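Local coordinates for SGNH hydrolase-type esterase domain-containing protein (Slackia heliotrinireducens DSM 20476, PDB 4S1P) that probably hydrolyses ester bonds as a serine esterase of the SGNH (GDSL-like) family, its natural substrate being unknown, at residues G75-P80 against D124-R129; A150-G155 against S173-L178. All blocks are in the same frame, centred on the assembly; numbering follows the deposited sequence. Where two conformers were deposited one is given.

In the fold
Both contacts join helices of a single α/β domain built round a parallel five-stranded sheet of order 2-1-3-4-5. Contact 1 packs helix 75-78, just beyond strand 66-69, on the start of helix 123-141, which leads to edge strand 144-147. Contact 2 follows in series: helix 149-154, after that same strand, meets helix 170-184, the last in the chain. The two centres lie 19 Å apart, with nearest atoms about 4 Å apart. The connection between the segments of contact 2 carries Asp164 and His167, whose arrangement with Ser12 is consistent with the catalytic triad of SGNH hydrolases. In contact 1 the side chain of Pro76 lies about 8 Å from a bound unknown ligand, too far to touch.

Contact 1. Residues G75-P80 against D124-R129; sequences GPATSP and DDMSLR
In the conformer described, one of two deposited, the Arg129 guanidinium meets helix 75-78 through a water at its edge, lying in the plane of the group: NH1 gives a bond of 3.0 Å to water 1 O, which donates to Ala77 O over 2.9 Å. The carboxylate carbon of Asp125, one helical turn earlier, also lies at the edge. Here Arg129 NE forms a salt bridge of 2.8 Å to Asp125 OD1, a bent bond (136° at the hydrogen) that reaches the oxygen from above the carboxylate plane and is tilted 26° from the guanidinium plane. Ala77 O itself stands oblique to the guanidinium. The rest of the contact is apolar. Ala77 CB rests against Arg129 CB at 3.9 Å and 4.4 Å from CG of the selenomethionine Met126; its small size is consistent with the close backbone approach, 5.1 Å between Ala77 CA and Arg129 CA. Arg129 sets out with CG beside its backbone N (chi1 -70°) and runs extended to NE, passing CD alongside Ala77 O, which brings NH1 to the bridging water. The ring of Pro76 lies against Met130, Ala133 and Phe134 farther along helix 123-141, and Met126 continues onto His74 and Tyr109. With no direct hydrogen bond between the segments, one water carries the polar link, while Asp125 probably offsets the arginine's charge; water bridge and salt bridge both hold for this copy.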
loop_
_atom_site.group_PDB
_atom_site.type_symbol
_atom_site.label_atom_id
_atom_site.label_comp_id
_atom_site.label_asym_id
_atom_site.label_seq_id
_atom_site.Cartn_x
_atom_site.Cartn_y
_atom_site.Cartn_z
ATOM N N GLY A 75 3.779 -9.986 -0.254
ATOM C CA GLY A 75 4.847 -9.851 0.747
ATOM C C GLY A 75 4.457 -9.981 2.194
ATOM O O GLY A 75 5.129 -10.668 2.967
ATOM N N PRO A 76 3.386 -9.315 2.621
ATOM C CA PRO A 76 3.016 -9.448 4.020
ATOM C C PRO A 76 2.709 -10.874 4.443
ATOM O O PRO A 76 2.870 -11.208 5.624
ATOM C CB PRO A 76 1.812 -8.510 4.162
ATOM C CG PRO A 76 2.006 -7.541 3.058
ATOM C CD PRO A 76 2.542 -8.336 1.928
ATOM N N ALA A 77 2.257 -11.691 3.498
ATOM C CA ALA A 77 2.009 -13.112 3.746
ATOM C C ALA A 77 3.252 -13.989 3.643
ATOM O O ALA A 77 3.430 -14.910 4.467
ATOM C CB ALA A 77 0.918 -13.665 2.837
ATOM N N THR A 78 4.058 -13.780 2.600
ATOM C CA THR A 78 5.186 -14.675 2.313
ATOM C C THR A 78 6.545 -14.271 2.967
ATOM O O THR A 78 7.394 -15.131 3.199
ATOM C CB THR A 78 5.349 -14.846 0.817
ATOM O OG1 THR A 78 5.583 -13.570 0.203
ATOM C CG2 THR A 78 4.102 -15.495 0.182
ATOM N N SER A 79 6.724 -12.969 3.217
ATOM C CA SER A 79 7.886 -12.422 3.901
ATOM C C SER A 79 7.410 -11.461 4.988
ATOM O O SER A 79 7.670 -10.255 4.922
ATOM C CB SER A 79 8.821 -11.724 2.910
ATOM O OG SER A 79 9.370 -12.644 1.976
ATOM N N PRO A 80 6.675 -11.984 5.989
ATOM C CA PRO A 80 6.051 -11.133 6.990
ATOM C C PRO A 80 7.038 -10.337 7.811
ATOM O O PRO A 80 6.736 -9.219 8.209
ATOM C CB PRO A 80 5.258 -12.115 7.884
ATOM C CG PRO A 80 5.931 -13.445 7.641
ATOM C CD PRO A 80 6.292 -13.395 6.176
ATOM N N ASP A 124 -7.880 -18.896 2.256
ATOM C CA ASP A 124 -8.075 -18.580 3.688
ATOM C C ASP A 124 -6.747 -18.241 4.369
ATOM O O ASP A 124 -6.667 -17.292 5.158
ATOM C CB ASP A 124 -8.758 -19.717 4.447
ATOM C CG ASP A 124 -10.267 -19.717 4.317
ATOM O OD1 ASP A 124 -10.882 -18.734 3.865
ATOM O OD2 ASP A 124 -10.840 -20.752 4.701
ATOM N N ASP A 125 -5.695 -19.009 4.059
ATOM C CA ASP A 125 -4.389 -18.791 4.706
ATOM C C ASP A 125 -3.855 -17.420 4.296
ATOM O O ASP A 125 -3.420 -16.625 5.138
ATOM C CB ASP A 125 -3.427 -19.909 4.291
ATOM C CG ASP A 125 -2.069 -19.890 4.994
ATOM O OD1 ASP A 125 -1.944 -19.366 6.094
ATOM O OD2 ASP A 125 -1.113 -20.528 4.468
HETATM N N MSE A 126 -3.949 -17.094 3.011
HETATM C CA MSE A 126 -3.457 -15.788 2.569
HETATM C C MSE A 126 -4.267 -14.663 3.220
HETATM O O MSE A 126 -3.721 -13.642 3.640
HETATM C CB MSE A 126 -3.488 -15.647 1.048
HETATM C CG MSE A 126 -2.853 -14.323 0.629
HETATM SE SE MSE A 126 -2.646 -14.198 -1.302
HETATM C CE MSE A 126 -1.638 -12.527 -1.298
ATOM N N SER A 127 -5.585 -14.832 3.255
ATOM C CA SER A 127 -6.507 -13.848 3.833
ATOM C C SER A 127 -6.098 -13.518 5.270
ATOM O O SER A 127 -6.029 -12.351 5.659
ATOM C CB SER A 127 -7.954 -14.375 3.774
ATOM O OG SER A 127 -8.478 -14.444 2.415
ATOM N N LEU A 128 -5.832 -14.560 6.048
ATOM C CA LEU A 128 -5.550 -14.389 7.470
ATOM C C LEU A 128 -4.154 -13.838 7.661
ATOM O O LEU A 128 -3.931 -12.950 8.485
ATOM C CB LEU A 128 -5.713 -15.715 8.210
ATOM C CG LEU A 128 -7.125 -16.326 8.197
ATOM C CD1 LEU A 128 -7.197 -17.619 8.984
ATOM C CD2 LEU A 128 -8.141 -15.331 8.714
ATOM N N ARG A 129 -3.200 -14.355 6.896
ATOM C CA ARG A 129 -1.834 -13.853 7.003
ATOM C C ARG A 129 -1.721 -12.378 6.666
ATOM O O ARG A 129 -1.026 -11.592 7.350
ATOM C CB ARG A 129 -0.884 -14.652 6.150
ATOM C CG ARG A 129 -0.647 -16.065 6.671
ATOM C CD ARG A 129 0.269 -16.895 5.783
ATOM N NE ARG A 129 0.546 -18.215 6.364
ATOM C CZ ARG A 129 1.500 -18.505 7.251
ATOM N NH1 ARG A 129 2.297 -17.574 7.725
ATOM N NH2 ARG A 129 1.644 -19.763 7.680
HETATM O O HOH W 1 2.581 -14.619 7.231
#

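Contact 2. Residues A150-G155 against S173-L178; sequences APFRAG and SRLAAL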
loop_
_atom_site.group_PDB
_atom_site.type_symbol
_atom_site.label_atom_id
_atom_site.label_comp_id
_atom_site.label_asym_id
_atom_site.label_seq_id
_atom_site.Cartn_x
_atom_site.Cartn_y
_atom_site.Cartn_z
ATOM N N ALA A 150 -11.053 -5.319 3.481
ATOM C CA ALA A 150 -12.415 -5.457 4.033
ATOM C C ALA A 150 -13.506 -5.203 2.968
ATOM O O ALA A 150 -14.341 -6.092 2.742
ATOM C CB ALA A 150 -12.594 -4.575 5.270
ATOM N N PRO A 151 -13.466 -4.046 2.281
ATOM C CA PRO A 151 -14.501 -3.866 1.261
ATOM C C PRO A 151 -14.327 -4.748 0.039
ATOM O O PRO A 151 -15.307 -5.039 -0.652
ATOM C CB PRO A 151 -14.425 -2.383 0.931
ATOM C CG PRO A 151 -13.034 -1.935 1.366
ATOM C CD PRO A 151 -12.756 -2.783 2.592
ATOM N N PHE A 152 -13.111 -5.208 -0.240
ATOM C CA PHE A 152 -12.949 -6.244 -1.268
ATOM C C PHE A 152 -13.742 -7.497 -0.907
ATOM O O PHE A 152 -14.390 -8.063 -1.756
ATOM C CB PHE A 152 -11.462 -6.634 -1.504
ATOM C CG PHE A 152 -10.862 -5.991 -2.714
ATOM C CD1 PHE A 152 -10.776 -4.608 -2.826
ATOM C CD2 PHE A 152 -10.381 -6.779 -3.765
ATOM C CE1 PHE A 152 -10.212 -4.025 -3.937
ATOM C CE2 PHE A 152 -9.799 -6.180 -4.880
ATOM C CZ PHE A 152 -9.719 -4.823 -4.953
ATOM N N ARG A 153 -13.659 -7.925 0.356
ATOM C CA ARG A 153 -14.361 -9.106 0.828
ATOM C C ARG A 153 -15.884 -8.878 0.782
ATOM O O ARG A 153 -16.631 -9.787 0.422
ATOM C CB ARG A 153 -13.903 -9.437 2.261
ATOM C CG ARG A 153 -14.630 -10.558 3.002
ATOM C CD ARG A 153 -13.815 -11.813 3.040
ATOM N NE ARG A 153 -14.595 -12.969 3.468
ATOM C CZ ARG A 153 -14.053 -14.157 3.725
ATOM N NH1 ARG A 153 -12.736 -14.335 3.606
ATOM N NH2 ARG A 153 -14.830 -15.160 4.130
ATOM N N ALA A 154 -16.319 -7.689 1.198
ATOM C CA ALA A 154 -17.733 -7.336 1.216
ATOM C C ALA A 154 -18.302 -7.190 -0.179
ATOM O O ALA A 154 -19.510 -7.348 -0.373
ATOM C CB ALA A 154 -17.950 -6.044 1.992
ATOM N N GLY A 155 -17.439 -6.898 -1.149
ATOM C CA GLY A 155 -17.860 -6.558 -2.509
ATOM C C GLY A 155 -17.843 -7.734 -3.465
ATOM O O GLY A 155 -17.708 -8.903 -3.066
ATOM N N SER A 173 -9.540 -0.106 -8.005
ATOM C CA SER A 173 -8.702 1.057 -7.733
ATOM C C SER A 173 -9.481 2.228 -7.153
ATOM O O SER A 173 -8.999 2.949 -6.285
ATOM C CB SER A 173 -7.952 1.491 -8.962
ATOM O OG SER A 173 -7.037 0.477 -9.358
ATOM N N ARG A 174 -10.689 2.436 -7.667
ATOM C CA ARG A 174 -11.535 3.486 -7.132
ATOM C C ARG A 174 -11.865 3.230 -5.667
ATOM O O ARG A 174 -11.821 4.132 -4.826
ATOM C CB ARG A 174 -12.786 3.634 -7.980
ATOM C CG ARG A 174 -13.702 4.736 -7.478
ATOM C CD ARG A 174 -14.863 4.937 -8.426
ATOM N NE ARG A 174 -15.768 5.951 -7.896
ATOM C CZ ARG A 174 -16.755 5.723 -7.030
ATOM N NH1 ARG A 174 -17.014 4.491 -6.575
ATOM N NH2 ARG A 174 -17.499 6.747 -6.623
ATOM N N LEU A 175 -12.130 1.967 -5.343
ATOM C CA LEU A 175 -12.394 1.589 -4.007
ATOM C C LEU A 175 -11.166 1.845 -3.113
ATOM O O LEU A 175 -11.274 2.417 -2.027
ATOM C CB LEU A 175 -12.757 0.119 -3.967
ATOM C CG LEU A 175 -13.028 -0.429 -2.579
ATOM C CD1 LEU A 175 -14.144 0.337 -1.863
ATOM C CD2 LEU A 175 -13.367 -1.901 -2.694
ATOM N N ALA A 176 -9.994 1.476 -3.590
ATOM C CA ALA A 176 -8.777 1.777 -2.808
ATOM C C ALA A 176 -8.608 3.271 -2.562
ATOM O O ALA A 176 -8.281 3.672 -1.469
ATOM C CB ALA A 176 -7.586 1.238 -3.524
ATOM N N ALA A 177 -8.829 4.079 -3.591
ATOM C CA ALA A 177 -8.745 5.530 -3.438
ATOM C C ALA A 177 -9.733 6.036 -2.403
ATOM O O ALA A 177 -9.400 6.899 -1.604
ATOM C CB ALA A 177 -8.962 6.234 -4.762
ATOM N N LEU A 178 -10.959 5.524 -2.436
ATOM C CA LEU A 178 -11.984 5.969 -1.477
ATOM C C LEU A 178 -11.623 5.577 -0.045
ATOM O O LEU A 178 -11.776 6.366 0.898
ATOM C CB LEU A 178 -13.365 5.417 -1.848
ATOM C CG LEU A 178 -13.993 5.992 -3.107
ATOM C CD1 LEU A 178 -15.155 5.096 -3.486
ATOM C CD2 LEU A 178 -14.408 7.445 -2.929
#
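Leu175 drives its forked end between Pro151 and Phe152, and these three residues make the contact. Its CG stands anti to the backbone N (chi1 178°), which carries both methyls outward from helix 170-184 onto the middle of helix 149-154. CD2 does most of the touching: it lies 3.7 Å from Phe152 CD1 and 3.8 Å from Pro151 CB. The same methyl also comes within 4.0 Å of Phe152 CE1, reaching the phenyl ring obliquely. CD1 keeps to the proline, 3.9 Å from Pro151 CB and 4.1 Å from Pro151 CG, so that the pyrrolidine ring is met by both branches of the leucine. With both methyls of Leu175 gone, an alanine in its place would probably open a gap against Pro151 and leave this side of the Phe152 ring less firmly held. Pro151 is partly exposed, whereas Phe152 is buried. The phenyl ring stacks on Trp107 and meets Tyr161 edge-to-face, and Leu160 of helix 157-160 touches both Phe152 and Leu175. Around the apolar patch, Ala150 N is bonded to Asp147 OD1 at the start of its helix, and Ser173 OG to Asn17 ND2. No hydrogen bond or charge joins the two segments, so van der Waals and hydrophobic contact alone ties the short helix after edge strand 144-147 to the last helix of the chain.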